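Local structure of putative kinase (Chloroflexus aurantiacus, 2RHM) at residues L7-G12 / L156-P161; T27-P32 / Q180-H185; M64-T69 / L80-N85; T72-G77 / Q96-I101. The protein is of unknown function but has the P-loop nucleoside triphosphate hydrolase fold and is probably a kinase. All blocks are in the same frame, centred on the assembly; numbering follows the deposited sequence.

Contact 1: L7-G12 / L156-P161; sequences LIIVTG and LPLGGP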
# COMPACT_ATOMS: atom_id res chain seq x y z
N LEU B 7 -12.15 -6.11 7.80
CA LEU B 7 -10.71 -6.23 7.77
C LEU B 7 -10.41 -7.69 8.09
O LEU B 7 -10.72 -8.15 9.18
CB LEU B 7 -10.05 -5.31 8.80
CG LEU B 7 -8.54 -5.52 9.00
CD1 LEU B 7 -7.80 -5.43 7.68
CD2 LEU B 7 -7.94 -4.52 9.99
N ILE B 8 -9.86 -8.41 7.10
CA ILE B 8 -9.57 -9.82 7.24
C ILE B 8 -8.11 -9.96 7.57
O ILE B 8 -7.26 -9.62 6.75
CB ILE B 8 -9.94 -10.60 5.95
CG1 ILE B 8 -11.44 -10.41 5.65
CG2 ILE B 8 -9.58 -12.07 6.09
CD1 ILE B 8 -11.78 -10.59 4.20
N ILE B 9 -7.83 -10.45 8.78
CA ILE B 9 -6.49 -10.60 9.27
C ILE B 9 -6.08 -12.05 9.14
O ILE B 9 -6.71 -12.94 9.71
CB ILE B 9 -6.37 -10.15 10.75
CG1 ILE B 9 -6.73 -8.67 10.89
CG2 ILE B 9 -4.98 -10.46 11.33
CD1 ILE B 9 -8.17 -8.43 11.31
N VAL B 10 -5.04 -12.29 8.36
CA VAL B 10 -4.46 -13.62 8.24
C VAL B 10 -3.12 -13.64 8.93
O VAL B 10 -2.19 -12.93 8.54
CB VAL B 10 -4.31 -14.07 6.78
CG1 VAL B 10 -3.83 -15.51 6.73
CG2 VAL B 10 -5.63 -13.94 6.04
N THR B 11 -3.04 -14.46 9.98
CA THR B 11 -1.84 -14.52 10.80
C THR B 11 -1.31 -15.95 10.89
O THR B 11 -1.94 -16.88 10.43
CB THR B 11 -2.09 -13.93 12.19
OG1 THR B 11 -0.83 -13.72 12.86
CG2 THR B 11 -2.99 -14.83 13.00
N GLY B 12 -0.12 -16.10 11.45
CA GLY B 12 0.52 -17.39 11.58
C GLY B 12 2.00 -17.18 11.68
O GLY B 12 2.52 -16.15 11.22
N LEU B 156 -4.58 -12.22 17.38
CA LEU B 156 -4.80 -10.88 17.93
C LEU B 156 -6.15 -10.84 18.63
O LEU B 156 -7.13 -11.35 18.12
CB LEU B 156 -4.71 -9.80 16.88
CG LEU B 156 -3.40 -9.69 16.10
CD1 LEU B 156 -3.45 -8.58 15.09
CD2 LEU B 156 -2.24 -9.50 17.06
N PRO B 157 -6.20 -10.21 19.80
CA PRO B 157 -7.46 -10.18 20.54
C PRO B 157 -8.39 -9.05 20.05
O PRO B 157 -8.66 -8.10 20.79
CB PRO B 157 -6.99 -9.92 21.98
CG PRO B 157 -5.77 -9.16 21.83
CD PRO B 157 -5.12 -9.52 20.53
N LEU B 158 -8.90 -9.19 18.83
CA LEU B 158 -9.64 -8.12 18.15
C LEU B 158 -11.16 -8.23 18.32
O LEU B 158 -11.90 -7.29 17.99
CB LEU B 158 -9.34 -8.20 16.65
CG LEU B 158 -7.88 -8.06 16.22
CD1 LEU B 158 -7.79 -8.14 14.72
CD2 LEU B 158 -7.29 -6.76 16.72
N GLY B 159 -11.62 -9.35 18.84
CA GLY B 159 -13.02 -9.62 18.84
C GLY B 159 -13.31 -10.14 17.45
O GLY B 159 -12.45 -10.19 16.57
N GLY B 160 -14.54 -10.56 17.24
CA GLY B 160 -14.89 -11.07 15.95
C GLY B 160 -14.47 -12.51 15.80
O GLY B 160 -13.80 -13.08 16.65
N PRO B 161 -14.90 -13.11 14.70
CA PRO B 161 -14.65 -14.52 14.47
C PRO B 161 -13.18 -14.84 14.23
O PRO B 161 -12.43 -14.00 13.73
CB PRO B 161 -15.48 -14.82 13.21
CG PRO B 161 -15.79 -13.57 12.61
CD PRO B 161 -15.69 -12.49 13.63

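Contact 2: T27-P32 / Q180-H185; sequences TGLRLP and QWVRQH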
# COMPACT_ATOMS: atom_id res chain seq x y z
N THR B 27 -8.17 -13.83 -4.13
CA THR B 27 -8.76 -14.28 -5.40
C THR B 27 -10.22 -14.70 -5.23
O THR B 27 -11.06 -14.39 -6.08
CB THR B 27 -7.94 -15.48 -5.96
OG1 THR B 27 -6.59 -15.08 -6.16
CG2 THR B 27 -8.50 -15.95 -7.26
N GLY B 28 -10.51 -15.38 -4.13
CA GLY B 28 -11.85 -15.88 -3.84
C GLY B 28 -12.87 -14.84 -3.44
O GLY B 28 -14.07 -15.01 -3.70
N LEU B 29 -12.42 -13.76 -2.80
CA LEU B 29 -13.30 -12.68 -2.34
C LEU B 29 -13.14 -11.40 -3.18
O LEU B 29 -13.87 -10.43 -2.95
CB LEU B 29 -12.99 -12.34 -0.88
CG LEU B 29 -13.02 -13.47 0.16
CD1 LEU B 29 -12.40 -13.00 1.46
CD2 LEU B 29 -14.43 -13.97 0.39
N ARG B 30 -12.21 -11.41 -4.13
CA ARG B 30 -11.89 -10.25 -4.96
C ARG B 30 -11.60 -9.02 -4.08
O ARG B 30 -12.20 -7.96 -4.24
CB ARG B 30 -13.01 -9.96 -5.96
CG ARG B 30 -13.32 -11.15 -6.86
CD ARG B 30 -14.47 -10.85 -7.82
NE ARG B 30 -14.12 -9.74 -8.69
CZ ARG B 30 -13.35 -9.84 -9.77
NH1 ARG B 30 -12.82 -11.00 -10.14
NH2 ARG B 30 -13.09 -8.75 -10.49
N LEU B 31 -10.66 -9.18 -3.17
CA LEU B 31 -10.28 -8.10 -2.24
C LEU B 31 -8.80 -7.78 -2.35
O LEU B 31 -7.98 -8.64 -2.75
CB LEU B 31 -10.63 -8.47 -0.79
CG LEU B 31 -12.12 -8.67 -0.45
CD1 LEU B 31 -12.24 -9.14 0.99
CD2 LEU B 31 -12.90 -7.39 -0.67
N PRO B 32 -8.43 -6.53 -2.00
CA PRO B 32 -7.02 -6.15 -1.96
C PRO B 32 -6.30 -6.91 -0.86
O PRO B 32 -6.90 -7.24 0.18
CB PRO B 32 -7.05 -4.65 -1.64
CG PRO B 32 -8.45 -4.23 -1.79
CD PRO B 32 -9.30 -5.42 -1.60
N GLN B 180 -15.42 -19.74 1.86
CA GLN B 180 -16.85 -19.68 2.23
C GLN B 180 -17.09 -19.29 3.69
O GLN B 180 -18.05 -18.56 3.98
CB GLN B 180 -17.58 -21.00 1.92
CG GLN B 180 -17.69 -21.30 0.44
CD GLN B 180 -18.14 -20.10 -0.34
OE1 GLN B 180 -19.15 -19.46 -0.01
NE2 GLN B 180 -17.39 -19.75 -1.39
N TRP B 181 -16.25 -19.80 4.58
CA TRP B 181 -16.30 -19.40 5.99
C TRP B 181 -16.20 -17.88 6.13
O TRP B 181 -17.02 -17.26 6.82
CB TRP B 181 -15.20 -20.11 6.77
CG TRP B 181 -15.25 -19.82 8.26
CD1 TRP B 181 -15.95 -20.51 9.21
CD2 TRP B 181 -14.58 -18.77 8.95
NE1 TRP B 181 -15.73 -19.95 10.44
CE2 TRP B 181 -14.90 -18.87 10.31
CE3 TRP B 181 -13.72 -17.74 8.54
CZ2 TRP B 181 -14.40 -17.98 11.27
CZ3 TRP B 181 -13.23 -16.87 9.49
CH2 TRP B 181 -13.57 -16.99 10.83
N VAL B 182 -15.21 -17.28 5.47
CA VAL B 182 -15.07 -15.82 5.45
C VAL B 182 -16.30 -15.15 4.80
O VAL B 182 -16.83 -14.19 5.34
CB VAL B 182 -13.77 -15.36 4.71
CG1 VAL B 182 -13.70 -13.84 4.68
CG2 VAL B 182 -12.55 -15.90 5.39
N ARG B 183 -16.77 -15.66 3.66
CA ARG B 183 -17.94 -15.07 3.00
C ARG B 183 -19.14 -15.02 3.92
O ARG B 183 -19.81 -14.00 4.00
CB ARG B 183 -18.31 -15.81 1.70
CG ARG B 183 -17.32 -15.62 0.60
CD ARG B 183 -17.79 -16.21 -0.72
NE ARG B 183 -18.80 -15.39 -1.37
CZ ARG B 183 -20.11 -15.65 -1.42
NH1 ARG B 183 -20.62 -16.74 -0.85
NH2 ARG B 183 -20.92 -14.81 -2.06
N GLN B 184 -19.41 -16.13 4.62
CA GLN B 184 -20.55 -16.18 5.53
C GLN B 184 -20.42 -15.05 6.54
O GLN B 184 -21.36 -14.29 6.76
CB GLN B 184 -20.63 -17.52 6.24
N HIS B 185 -19.22 -14.92 7.12
CA HIS B 185 -18.98 -13.86 8.09
C HIS B 185 -19.01 -12.43 7.51
O HIS B 185 -19.43 -11.50 8.19
CB HIS B 185 -17.71 -14.16 8.88
CG HIS B 185 -17.88 -15.29 9.85
ND1 HIS B 185 -18.58 -15.15 11.02
CD2 HIS B 185 -17.49 -16.59 9.79
CE1 HIS B 185 -18.61 -16.31 11.66
NE2 HIS B 185 -17.95 -17.20 10.93

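Contact 3: M64-T69 / L80-N85; sequences MMLYHT and LIMESN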
# COMPACT_ATOMS: atom_id res chain seq x y z
N MSE B 64 4.57 -0.63 9.22
CA MSE B 64 4.10 0.76 9.14
C MSE B 64 3.39 1.05 7.80
O MSE B 64 2.35 1.72 7.78
CB MSE B 64 5.27 1.75 9.34
CG MSE B 64 5.83 1.79 10.76
SE MSE B 64 7.59 2.73 10.98
CE MSE B 64 7.37 4.18 9.89
N MSE B 65 3.94 0.57 6.68
CA MSE B 65 3.30 0.76 5.38
C MSE B 65 1.98 0.02 5.30
O MSE B 65 1.02 0.48 4.67
CB MSE B 65 4.22 0.27 4.25
CG MSE B 65 5.18 1.29 3.72
SE MSE B 65 4.25 2.85 3.03
CE MSE B 65 3.11 2.08 1.78
N LEU B 66 1.93 -1.15 5.92
CA LEU B 66 0.73 -1.98 5.92
C LEU B 66 -0.43 -1.22 6.58
O LEU B 66 -1.52 -1.11 6.02
CB LEU B 66 1.02 -3.28 6.69
CG LEU B 66 0.66 -4.59 5.99
CD1 LEU B 66 1.39 -4.67 4.70
CD2 LEU B 66 1.04 -5.76 6.87
N TYR B 67 -0.20 -0.67 7.77
CA TYR B 67 -1.22 0.10 8.48
C TYR B 67 -1.59 1.42 7.77
O TYR B 67 -2.74 1.81 7.77
CB TYR B 67 -0.79 0.38 9.91
CG TYR B 67 -0.92 -0.83 10.80
CD1 TYR B 67 -2.15 -1.23 11.28
CD2 TYR B 67 0.18 -1.60 11.11
CE1 TYR B 67 -2.29 -2.36 12.08
CE2 TYR B 67 0.05 -2.72 11.93
CZ TYR B 67 -1.17 -3.10 12.41
OH TYR B 67 -1.26 -4.23 13.22
N HIS B 68 -0.60 2.06 7.15
CA HIS B 68 -0.84 3.31 6.41
C HIS B 68 -1.77 3.07 5.22
O HIS B 68 -2.75 3.79 4.99
CB HIS B 68 0.49 3.90 5.92
CG HIS B 68 0.32 5.05 4.96
ND1 HIS B 68 0.02 6.32 5.38
CD2 HIS B 68 0.39 5.10 3.61
CE1 HIS B 68 -0.09 7.11 4.32
NE2 HIS B 68 0.15 6.40 3.24
N THR B 69 -1.46 2.02 4.47
CA THR B 69 -2.20 1.70 3.26
C THR B 69 -3.59 1.17 3.64
O THR B 69 -4.61 1.50 3.02
CB THR B 69 -1.41 0.70 2.41
OG1 THR B 69 -0.18 1.32 2.00
CG2 THR B 69 -2.17 0.33 1.17
N LEU B 80 -10.60 -5.43 3.04
CA LEU B 80 -9.26 -5.83 2.64
C LEU B 80 -8.70 -6.92 3.52
O LEU B 80 -9.20 -7.19 4.61
CB LEU B 80 -8.35 -4.60 2.64
CG LEU B 80 -7.92 -4.07 4.00
CD1 LEU B 80 -6.54 -4.51 4.27
CD2 LEU B 80 -7.94 -2.56 4.05
N ILE B 81 -7.65 -7.55 3.01
CA ILE B 81 -6.95 -8.62 3.70
C ILE B 81 -5.55 -8.11 4.05
O ILE B 81 -4.84 -7.54 3.19
CB ILE B 81 -6.82 -9.85 2.79
CG1 ILE B 81 -8.19 -10.35 2.31
CG2 ILE B 81 -6.03 -10.94 3.52
CD1 ILE B 81 -8.10 -11.16 1.03
N MSE B 82 -5.16 -8.32 5.30
CA MSE B 82 -3.81 -8.03 5.76
C MSE B 82 -3.18 -9.35 6.22
O MSE B 82 -3.78 -10.09 6.97
CB MSE B 82 -3.77 -7.02 6.91
CG MSE B 82 -4.26 -5.62 6.57
SE MSE B 82 -4.27 -4.46 8.17
CE MSE B 82 -2.40 -4.89 8.62
N GLU B 83 -1.95 -9.59 5.79
CA GLU B 83 -1.26 -10.82 6.14
C GLU B 83 0.12 -10.53 6.69
O GLU B 83 0.91 -9.80 6.08
CB GLU B 83 -1.16 -11.72 4.91
CG GLU B 83 -0.37 -12.99 5.15
CD GLU B 83 1.14 -12.82 4.87
OE1 GLU B 83 1.51 -12.47 3.72
OE2 GLU B 83 1.94 -13.05 5.79
N SER B 84 0.40 -11.09 7.87
CA SER B 84 1.72 -11.00 8.50
C SER B 84 1.78 -12.01 9.64
O SER B 84 0.77 -12.61 9.99
CB SER B 84 1.93 -9.61 9.07
OG SER B 84 3.28 -9.45 9.50
N ASN B 85 2.96 -12.17 10.22
CA ASN B 85 3.06 -12.90 11.48
C ASN B 85 2.85 -11.87 12.59
O ASN B 85 3.79 -11.42 13.24
CB ASN B 85 4.38 -13.68 11.59
CG ASN B 85 5.61 -12.82 11.45
OD1 ASN B 85 5.67 -11.91 10.60
ND2 ASN B 85 6.64 -13.13 12.25

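Contact 4: T72-G77 / Q96-I101; sequences TILQSG and QNLHTI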
# COMPACT_ATOMS: atom_id res chain seq x y z
N THR B 72 -6.25 4.03 4.37
CA THR B 72 -6.88 4.73 3.26
C THR B 72 -7.88 3.84 2.51
O THR B 72 -8.88 4.33 2.00
CB THR B 72 -5.86 5.41 2.31
OG1 THR B 72 -6.55 6.30 1.43
CG2 THR B 72 -5.06 4.37 1.51
N ILE B 73 -7.63 2.53 2.46
CA ILE B 73 -8.56 1.59 1.82
C ILE B 73 -9.83 1.47 2.65
O ILE B 73 -10.96 1.55 2.12
CB ILE B 73 -7.90 0.21 1.63
CG1 ILE B 73 -6.72 0.32 0.65
CG2 ILE B 73 -8.89 -0.81 1.11
CD1 ILE B 73 -5.93 -0.91 0.51
N LEU B 74 -9.66 1.28 3.95
CA LEU B 74 -10.80 1.18 4.86
C LEU B 74 -11.64 2.45 4.90
O LEU B 74 -12.88 2.38 4.95
CB LEU B 74 -10.33 0.80 6.27
CG LEU B 74 -9.78 -0.63 6.41
CD1 LEU B 74 -9.17 -0.84 7.78
CD2 LEU B 74 -10.87 -1.67 6.17
N GLN B 75 -10.97 3.61 4.86
CA GLN B 75 -11.66 4.90 4.85
C GLN B 75 -12.54 5.09 3.60
O GLN B 75 -13.53 5.82 3.65
CB GLN B 75 -10.65 6.03 4.99
CG GLN B 75 -10.08 6.16 6.40
CD GLN B 75 -8.83 7.04 6.52
OE1 GLN B 75 -8.23 7.43 5.52
NE2 GLN B 75 -8.45 7.35 7.74
N SER B 76 -12.20 4.43 2.50
CA SER B 76 -13.01 4.47 1.27
C SER B 76 -14.22 3.51 1.32
O SER B 76 -15.07 3.53 0.44
CB SER B 76 -12.15 4.12 0.05
OG SER B 76 -11.96 2.72 -0.05
N GLY B 77 -14.27 2.68 2.36
CA GLY B 77 -15.38 1.74 2.57
C GLY B 77 -15.15 0.36 1.98
O GLY B 77 -16.06 -0.46 1.94
N GLN B 96 -6.02 -1.17 17.19
CA GLN B 96 -6.89 -0.21 17.85
C GLN B 96 -6.77 1.18 17.27
O GLN B 96 -7.76 1.87 17.05
CB GLN B 96 -6.59 -0.20 19.34
CG GLN B 96 -7.19 -1.41 20.01
CD GLN B 96 -6.60 -1.71 21.37
OE1 GLN B 96 -5.82 -0.93 21.91
NE2 GLN B 96 -6.95 -2.87 21.90
N ASN B 97 -5.54 1.61 17.04
CA ASN B 97 -5.26 2.91 16.46
C ASN B 97 -5.81 3.01 15.04
O ASN B 97 -6.34 4.05 14.65
CB ASN B 97 -3.77 3.20 16.51
CG ASN B 97 -3.29 3.46 17.93
OD1 ASN B 97 -4.08 3.71 18.82
ND2 ASN B 97 -1.98 3.38 18.14
N LEU B 98 -5.68 1.94 14.27
CA LEU B 98 -6.26 1.87 12.94
C LEU B 98 -7.77 2.04 13.00
O LEU B 98 -8.34 2.86 12.26
CB LEU B 98 -5.93 0.53 12.26
CG LEU B 98 -6.49 0.34 10.84
CD1 LEU B 98 -5.99 1.40 9.84
CD2 LEU B 98 -6.14 -1.02 10.32
N HIS B 99 -8.42 1.30 13.92
CA HIS B 99 -9.87 1.32 14.06
C HIS B 99 -10.42 2.72 14.37
O HIS B 99 -11.48 3.09 13.87
CB HIS B 99 -10.35 0.32 15.12
CG HIS B 99 -11.82 0.06 15.08
ND1 HIS B 99 -12.74 0.88 15.70
CD2 HIS B 99 -12.54 -0.93 14.51
CE1 HIS B 99 -13.96 0.40 15.52
NE2 HIS B 99 -13.86 -0.69 14.79
N THR B 100 -9.70 3.48 15.20
CA THR B 100 -10.06 4.85 15.53
C THR B 100 -10.14 5.77 14.31
O THR B 100 -11.02 6.63 14.23
CB THR B 100 -9.03 5.42 16.54
OG1 THR B 100 -9.09 4.65 17.74
CG2 THR B 100 -9.30 6.86 16.86
N ILE B 101 -9.26 5.59 13.33
CA ILE B 101 -9.28 6.45 12.14
C ILE B 101 -9.97 5.82 10.92
O ILE B 101 -10.33 6.51 9.96
CB ILE B 101 -7.85 6.91 11.75
CG1 ILE B 101 -6.95 5.73 11.35
CG2 ILE B 101 -7.24 7.71 12.90
CD1 ILE B 101 -5.72 6.18 10.60

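Contact 1: L7-G12 / L156-P161
Ile9, on the strand leading to the probable P-loop, meets Leu158, in the loop that precedes strand 162-166, tip to tip. Followed outward, its CB points at the loop and divides the contact between two branches. CG2 is directed to Leu156, with CD1 of Leu156 at a loose 4.5 Å from CG2 of Ile9. The longer branch does most of the work: CG1 lies 4.0 Å from Leu158 CD1, and Ile9 CD1 then closes to 3.4 Å of that same methyl, tighter than ordinary van der Waals contact. With chi2 at 96° the terminal methyl of Ile9 sits well off a staggered position, which agrees with a tight fit. Pro106 of the neighbouring strand 105-112 touches both Ile9 and Leu158, and Met95 of helix 88-101 lies against Leu158.

Pro157 centres an inverse gamma turn, with a weak bond from Leu158 N to Leu156 O of 2.9 Å, and before and after it Leu156 and Leu158 point CB toward the strand. The loop's polar groups find partners away from Ile9: Leu156 N binds Gln108 OE1, while Leu156 O, Gly159 N and Gly160 O hold a glycerol, probably from the crystallisation liquor. No hydrogen bond joins the segments: the direct meeting of loop and central strand is wholly aliphatic and depends on shape and burial, while the bond to Gln108 on the adjoining strand adds direction.

Contact 2: T27-P32 / Q180-H185
The CA atoms of Leu29 and Arg183 come within 7.5 Å, bringing the C-terminal end of helix 18-29 beside helix 175-187. In this P-loop NTPase fold the first helix follows the probable Walker A loop, so the contact pairs it with the chain's last helix on one face of the sheet. Leu29 carries it with both of its methyls. The side chains of Leu29 and Val182 cross at about a right angle, with Leu29 CD1 3.6 Å from Val182 CG1, and Ile8 of the central strand lies against both residues. CD2 takes the outer side, where Leu29 and Arg183 run past each other in opposite directions; the Leu29 CD2 to Arg183 CG distance is a close 3.3 Å. On this side the aliphatic base of the arginine, not its charged end, meets the leucine.

Beyond Leu29 the chain leaves the helix at Arg30 with positive phi (52°), and Arg30 packs on Gln75 of the second subunit. The bend at chi3 turns the charged end of Arg183 back along its own helix: NH1 donates to Gln180 OE1 at 3.2 Å, in the carbonyl plane and on a lone pair, with an N-H...O angle of 153°.

Contact 3: M64-T69 / L80-N85
Met82, modelled as selenomethionine, lays its terminal methyl over one face of the Tyr67 ring, offset toward the rim. CE stands 4.3 Å from Tyr67 CE1, and the selenium is 5.3 Å from the ring centroid, obliquely, 29° off the normal, a Met-aromatic contact. The same methyl is shared with Leu66, whose CD2 approaches Met82 CE to 4.0 Å as the two side chains slide past each other in opposite directions. The bend at chi3 (52°) turns CE out of the line of the chain, which brings it against both the leucine and the ring, in directions roughly at right angles. Leu66 CD2 also lies 4.1 Å from the backbone oxygen of Glu83.

The ring is positioned by the bond of Tyr67 OH to Asp91 OD1, and Met95 and Leu98 of helix 88-101 pack on it. On the helix, Met65 O is held by both Thr69 N and Thr69 OG1, which reach it from opposite faces of its plane.

The axes of helix 64-69 and strand 80-83 run nearly antiparallel, 10.2 Å apart, as expected where a helix packs on the strand it leads into. Glu83, next after Met82, forms a salt bridge with Lys18 of the probable Walker A loop and a hydrogen bond with Ser35, which is consistent with a place beside the nucleotide site of a P-loop kinase.

Contact 4: T72-G77 / Q96-I101
Leu74 and Leu98 cross at about a right angle in the helix-helix packing on one face of the P-loop NTPase sheet. The touching atoms are Leu74 CD1 and Leu98 CD2, 4.0 Å apart. Leu98 turns CG anti to the backbone N (chi1 -180°), which swings its end toward helix 52-75, where it also meets Tyr67 and Ala71. Leu74 reaches on to Leu80 of the sheet.

Toward the surface the pairing becomes polar. Gln75 extends its chain beyond CG toward helix 88-101, and NE2 donates to Ile101 O, in the last turn of that helix, at 3.0 Å. The bond is nearly straight at hydrogen (169°) and the acceptor stays close to the amide plane of Gln75, yet the donor stands 56° above the carbonyl plane, off the lone pairs. CB and CD1 of Ile101 both lie 4.1 Å from Gln75 NE2, on the same side of it.

Gly77 closes helix 52-75 with the positive phi of a Schellman motif and a backbone bond from its N to Leu74 O at 3.0 Å; nearby, Thr72 OG1 bonds Leu33 N of the second subunit. Separately, Ser76 turns back on its own helix, OG donating to Ile73 O at 2.7 Å.

In the fold
The four contacts surround one parallel sheet of strand order 2-3-1-4-5, as in P-loop nucleotide kinases. Contact 2 lies on the face toward which Ile8 points; contacts 3 and 4, whose centres are 11 Å apart, share helix 52-75 on the face of Leu7. Contacts 2 and 4 are farthest apart, 19 Å between centres. Contact 1 joins the central strand to the loop before strand 162-166 on the Leu7 face, its centre 12 Å from that of contact 3; Ile8 hydrogen-bonds strand 80-83. Along the chain, contacts 3 and 4 interleave and fall between the segments of contacts 1 and 2, which tie N-terminal elements to C-terminal ones. Contacts 2, 3 and 4 also touch the second subunit.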